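Local atomic coordinates of LRR receptor-like serine/threonine-protein kinase RGI3 (Arabidopsis thaliana, PDB entry 5HZ0), a protein that acts as a cell-surface receptor kinase for RGF peptide hormones, which maintain the root stem cell niche, and pairs with SERK co-receptors once a peptide is bound. Residues Leu304-Ile309 with Leu328-Ala333; Phe332-Lys337 with Ala354-Tyr359. The protein carries 5 engineered substitutions. All coordinates share one frame; numbering follows the deposited sequence.

Contact 1 of 2, residues Leu304-Ile309 with Leu328-Ala333; sequences LTHLEI and LTMFFA
Two neighbouring rungs of the leucine-rich-repeat solenoid, the extracellular part of the receptor, lie side by side here: strand 306-308 runs parallel to strand 330-332 (9° between the short axes), with H306, E308, M330 and F332 on the peptide-binding face and L307 and F331 turned into the core. The ladder is regular, L307 N giving to M330 O (3.0 Å), F332 N to L307 O and I309 N to F332 O. At its start T305 O is gripped by three donors: T329 N in the carbonyl plane, M330 N nearly in line with the C=O, and T329 OG1 from above the plane. T329 OG1 also sits over one face of the H306 imidazole, 3.5 Å from H306 CE1, while a hydrogen bond between T305 OG1 and H306 ND1 (2.8 Å) helps fix the ring's rotation. M330 meets the ring at its edge: CG stands anti to the backbone N (chi1 -169°), and the bend at chi3 brings M330 CE to 3.5 Å from H306 NE2. M330 SD, 4.6 Å from the H306 ring centroid and 75° off the normal, makes an edge-on Met-aromatic contact. With an alanine in place of H306, T305 OG1 would probably keep Q281 O but lose the imidazole, and a gap would open beside M330 SD and CE. M330 also meets E308, whose bent chain carries OE2 to 3.4 Å from M330 CG. M330 belongs to the small-peptide recognition motif, and it packs on a modified side chain of the bound hormone. Across the inner face, L307 and F331 lie alongside each other, pointing the same way, with L307 CD2 3.9 Å from F331 CE1; farther on, I309 CG1 approaches A333 CB at 4.1 Å.

Contact 2 of 2, residues Phe332-Lys337 with Ala354-Tyr359; sequences FAWQNK and AIDLSY
The indole of W334 carries the carboxylate of D356 over one face, the two planes only 16° apart, with D356 OD2 3.4 Å from W334 CD1 and offset toward the rim; D356 O lies at the indole edge, in plane. The ring of F332 is met at its edge by A354 CB, 3.7 Å from F332 CE1. Q335 OE1 approaches Y359 CB at 3.8 Å, its amide turned 23° from the phenol ring. CG of W334 lies between its backbone N and carbonyl carbon (chi1 61°), which places the indole against the carboxylate. Here the parallel strands of two successive leucine-rich repeats give way to the loops that follow, both segments holding residues of the small-peptide recognition motif. W334 NE1 and D356 OD2 each hydrogen-bond the backbone of the bound peptide. The other oxygen, D356 OD1, closes an Asx turn by accepting from S358 N, and S358 OG adds a second bond on its syn side, so OD1 takes two bonds from S358 while OD2 is left to the peptide. Q335 N gives to S358 O (2.8 Å) and N336 N to Y359 O. N336 ND2 donates to A333 O (2.8 Å), approaching from above the carbonyl plane, and A333 CB packs on L357 CD2.

Overall arrangement
Both contacts are largely buried and follow one another along the solenoid, their centres about 10 Å apart, sharing F332 and A333. Strand 330-332 is the middle rung: contact 1 joins it to the preceding strand, and probable hydrogen bonds from F331 N to A354 O and from D356 N to F331 O tie it to the next. On the core side of the strands, F331 also packs on L357, linking the two contacts through the core. Contact 1 is mostly regular strand ladder, and M330 and F332 meet the hormone by packing. Contact 2 lies mainly past the strand ends, where loop backbone bonds replace the ladder and polar side-chain groups bond the peptide directly.

Contact 1 of 2, residues Leu304-Ile309 with Leu328-Ala333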
# COMPACT_ATOMS: atom_id res chain seq x y z
N LEU A 304 -4.79 -0.36 -22.43
CA LEU A 304 -4.96 -0.44 -20.97
C LEU A 304 -3.91 -1.37 -20.37
O LEU A 304 -3.88 -2.55 -20.68
CB LEU A 304 -6.34 -1.02 -20.66
CG LEU A 304 -7.24 -0.51 -19.53
CD1 LEU A 304 -7.24 1.01 -19.38
CD2 LEU A 304 -8.66 -1.01 -19.80
N THR A 305 -3.06 -0.83 -19.51
CA THR A 305 -2.21 -1.65 -18.64
C THR A 305 -2.83 -1.98 -17.26
O THR A 305 -2.71 -3.11 -16.75
CB THR A 305 -0.80 -1.05 -18.50
OG1 THR A 305 -0.87 0.17 -17.77
CG2 THR A 305 -0.24 -0.75 -19.89
N HIS A 306 -3.47 -0.99 -16.67
CA HIS A 306 -3.94 -1.09 -15.29
C HIS A 306 -5.44 -0.90 -15.18
O HIS A 306 -5.96 0.17 -15.50
CB HIS A 306 -3.24 -0.07 -14.41
CG HIS A 306 -1.81 -0.40 -14.12
ND1 HIS A 306 -0.80 -0.19 -15.01
CD2 HIS A 306 -1.23 -0.94 -13.01
CE1 HIS A 306 0.35 -0.57 -14.49
NE2 HIS A 306 0.11 -1.03 -13.27
N LEU A 307 -6.15 -1.95 -14.77
CA LEU A 307 -7.56 -1.79 -14.48
C LEU A 307 -7.81 -2.16 -13.02
O LEU A 307 -7.79 -3.34 -12.66
CB LEU A 307 -8.40 -2.66 -15.41
CG LEU A 307 -9.92 -2.64 -15.28
CD1 LEU A 307 -10.48 -1.23 -15.45
CD2 LEU A 307 -10.51 -3.62 -16.33
N GLU A 308 -8.02 -1.13 -12.19
CA GLU A 308 -8.33 -1.34 -10.78
C GLU A 308 -9.73 -0.80 -10.53
O GLU A 308 -9.93 0.42 -10.47
CB GLU A 308 -7.34 -0.62 -9.88
CG GLU A 308 -5.99 -1.30 -9.71
CD GLU A 308 -5.07 -1.03 -10.88
OE1 GLU A 308 -4.58 0.11 -11.00
OE2 GLU A 308 -4.85 -1.97 -11.68
N ILE A 309 -10.68 -1.72 -10.46
CA ILE A 309 -12.08 -1.49 -10.13
C ILE A 309 -12.53 -2.05 -8.79
O ILE A 309 -13.72 -2.30 -8.58
CB ILE A 309 -13.02 -1.84 -11.30
CG1 ILE A 309 -12.94 -3.33 -11.62
CG2 ILE A 309 -12.67 -0.97 -12.52
CD1 ILE A 309 -13.96 -3.77 -12.64
N LEU A 328 -2.68 -5.54 -20.86
CA LEU A 328 -3.06 -5.53 -19.44
C LEU A 328 -2.04 -6.24 -18.55
O LEU A 328 -1.78 -7.45 -18.69
CB LEU A 328 -4.41 -6.22 -19.31
CG LEU A 328 -5.28 -6.03 -18.07
CD1 LEU A 328 -5.72 -4.58 -17.95
CD2 LEU A 328 -6.48 -6.97 -18.11
N THR A 329 -1.44 -5.47 -17.64
CA THR A 329 -0.54 -5.99 -16.61
C THR A 329 -1.21 -6.33 -15.29
O THR A 329 -0.79 -7.23 -14.58
CB THR A 329 0.68 -5.07 -16.40
OG1 THR A 329 0.27 -3.80 -15.87
CG2 THR A 329 1.38 -4.87 -17.70
N MET A 330 -2.23 -5.55 -14.95
CA MET A 330 -2.82 -5.59 -13.62
C MET A 330 -4.34 -5.54 -13.70
O MET A 330 -4.91 -4.62 -14.30
CB MET A 330 -2.31 -4.42 -12.79
CG MET A 330 -2.67 -4.51 -11.32
SD MET A 330 -1.94 -3.18 -10.36
CE MET A 330 -0.20 -3.40 -10.76
N PHE A 331 -5.00 -6.55 -13.13
CA PHE A 331 -6.45 -6.56 -13.12
C PHE A 331 -6.94 -6.79 -11.67
O PHE A 331 -6.88 -7.91 -11.13
CB PHE A 331 -6.94 -7.66 -14.08
CG PHE A 331 -8.43 -7.80 -14.18
CD1 PHE A 331 -9.26 -6.70 -14.04
CD2 PHE A 331 -9.01 -9.05 -14.40
CE1 PHE A 331 -10.66 -6.83 -14.11
CE2 PHE A 331 -10.39 -9.19 -14.46
CZ PHE A 331 -11.22 -8.07 -14.32
N PHE A 332 -7.45 -5.71 -11.06
CA PHE A 332 -8.01 -5.79 -9.71
C PHE A 332 -9.50 -5.48 -9.76
O PHE A 332 -9.91 -4.33 -9.98
CB PHE A 332 -7.33 -4.80 -8.75
CG PHE A 332 -5.90 -5.17 -8.39
CD1 PHE A 332 -5.30 -6.31 -8.90
CD2 PHE A 332 -5.17 -4.36 -7.52
CE1 PHE A 332 -3.97 -6.63 -8.57
CE2 PHE A 332 -3.86 -4.68 -7.19
CZ PHE A 332 -3.26 -5.83 -7.71
N ALA A 333 -10.30 -6.54 -9.64
CA ALA A 333 -11.75 -6.48 -9.41
C ALA A 333 -12.25 -6.90 -8.00
O ALA A 333 -13.45 -7.18 -7.84
CB ALA A 333 -12.51 -7.20 -10.50

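Contact 2 of 2, residues Phe332-Lys337 with Ala354-Tyr359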
# COMPACT_ATOMS: atom_id res chain seq x y z
N PHE A 332 -7.45 -5.71 -11.06
CA PHE A 332 -8.01 -5.79 -9.71
C PHE A 332 -9.50 -5.48 -9.76
O PHE A 332 -9.91 -4.33 -9.98
CB PHE A 332 -7.33 -4.80 -8.75
CG PHE A 332 -5.90 -5.17 -8.39
CD1 PHE A 332 -5.30 -6.31 -8.90
CD2 PHE A 332 -5.17 -4.36 -7.52
CE1 PHE A 332 -3.97 -6.63 -8.57
CE2 PHE A 332 -3.86 -4.68 -7.19
CZ PHE A 332 -3.26 -5.83 -7.71
N ALA A 333 -10.30 -6.54 -9.64
CA ALA A 333 -11.75 -6.48 -9.41
C ALA A 333 -12.25 -6.90 -8.00
O ALA A 333 -13.45 -7.18 -7.84
CB ALA A 333 -12.51 -7.20 -10.50
N TRP A 334 -11.35 -7.08 -7.03
CA TRP A 334 -11.74 -7.64 -5.72
C TRP A 334 -12.76 -6.80 -4.94
O TRP A 334 -12.87 -5.60 -5.15
CB TRP A 334 -10.52 -8.01 -4.85
CG TRP A 334 -9.56 -6.90 -4.48
CD1 TRP A 334 -8.57 -6.37 -5.26
CD2 TRP A 334 -9.48 -6.22 -3.21
NE1 TRP A 334 -7.89 -5.39 -4.56
CE2 TRP A 334 -8.43 -5.28 -3.30
CE3 TRP A 334 -10.20 -6.32 -2.01
CZ2 TRP A 334 -8.09 -4.45 -2.24
CZ3 TRP A 334 -9.85 -5.50 -0.96
CH2 TRP A 334 -8.81 -4.57 -1.08
N GLN A 335 -13.52 -7.47 -4.08
CA GLN A 335 -14.59 -6.84 -3.28
C GLN A 335 -15.62 -6.17 -4.18
O GLN A 335 -15.80 -4.95 -4.17
CB GLN A 335 -14.03 -5.84 -2.24
CG GLN A 335 -15.02 -5.38 -1.19
CD GLN A 335 -15.68 -6.54 -0.44
OE1 GLN A 335 -15.11 -7.08 0.51
NE2 GLN A 335 -16.86 -6.95 -0.90
N ASN A 336 -16.29 -7.02 -4.96
CA ASN A 336 -17.43 -6.61 -5.75
C ASN A 336 -18.54 -7.66 -5.67
O ASN A 336 -18.49 -8.57 -4.84
CB ASN A 336 -17.03 -6.39 -7.21
CG ASN A 336 -16.47 -5.03 -7.44
OD1 ASN A 336 -17.19 -4.03 -7.35
ND2 ASN A 336 -15.15 -4.97 -7.71
N LYS A 337 -19.55 -7.49 -6.50
CA LYS A 337 -20.61 -8.47 -6.72
C LYS A 337 -20.47 -9.39 -7.97
O LYS A 337 -21.48 -9.88 -8.48
CB LYS A 337 -21.99 -7.81 -6.65
CG LYS A 337 -22.59 -7.85 -5.28
CD LYS A 337 -21.90 -6.93 -4.32
CE LYS A 337 -22.53 -7.14 -2.93
NZ LYS A 337 -21.67 -6.68 -1.81
N ALA A 354 -0.52 -9.32 -12.21
CA ALA A 354 -1.31 -9.47 -11.00
C ALA A 354 -2.79 -9.55 -11.30
O ALA A 354 -3.36 -8.65 -11.93
CB ALA A 354 -1.03 -8.32 -10.04
N ILE A 355 -3.41 -10.63 -10.87
CA ILE A 355 -4.86 -10.73 -10.92
C ILE A 355 -5.39 -10.85 -9.48
O ILE A 355 -5.04 -11.80 -8.78
CB ILE A 355 -5.29 -11.97 -11.72
CG1 ILE A 355 -4.74 -11.90 -13.14
CG2 ILE A 355 -6.81 -12.11 -11.74
CD1 ILE A 355 -4.83 -13.22 -13.88
N ASP A 356 -6.19 -9.88 -9.02
CA ASP A 356 -6.92 -10.06 -7.77
C ASP A 356 -8.43 -9.94 -8.01
O ASP A 356 -8.96 -8.84 -8.22
CB ASP A 356 -6.46 -9.06 -6.70
CG ASP A 356 -6.98 -9.38 -5.28
OD1 ASP A 356 -7.95 -10.17 -5.14
OD2 ASP A 356 -6.41 -8.84 -4.30
N LEU A 357 -9.09 -11.09 -7.98
CA LEU A 357 -10.55 -11.24 -8.05
C LEU A 357 -11.28 -11.58 -6.73
O LEU A 357 -12.45 -11.97 -6.74
CB LEU A 357 -10.93 -12.17 -9.20
CG LEU A 357 -10.35 -11.72 -10.55
CD1 LEU A 357 -10.67 -12.70 -11.66
CD2 LEU A 357 -10.82 -10.31 -10.90
N SER A 358 -10.57 -11.52 -5.60
CA SER A 358 -11.12 -11.98 -4.30
C SER A 358 -12.40 -11.27 -3.90
O SER A 358 -12.70 -10.18 -4.38
CB SER A 358 -10.12 -11.78 -3.15
OG SER A 358 -8.85 -12.37 -3.39
N TYR A 359 -13.16 -11.91 -3.02
CA TYR A 359 -14.38 -11.32 -2.47
C TYR A 359 -15.39 -10.97 -3.55
O TYR A 359 -15.80 -9.82 -3.72
CB TYR A 359 -14.07 -10.09 -1.60
CG TYR A 359 -13.24 -10.40 -0.37
CD1 TYR A 359 -13.81 -11.02 0.74
CD2 TYR A 359 -11.90 -10.04 -0.32
CE1 TYR A 359 -13.04 -11.30 1.87
CE2 TYR A 359 -11.14 -10.32 0.79
CZ TYR A 359 -11.71 -10.94 1.88
OH TYR A 359 -10.93 -11.20 2.97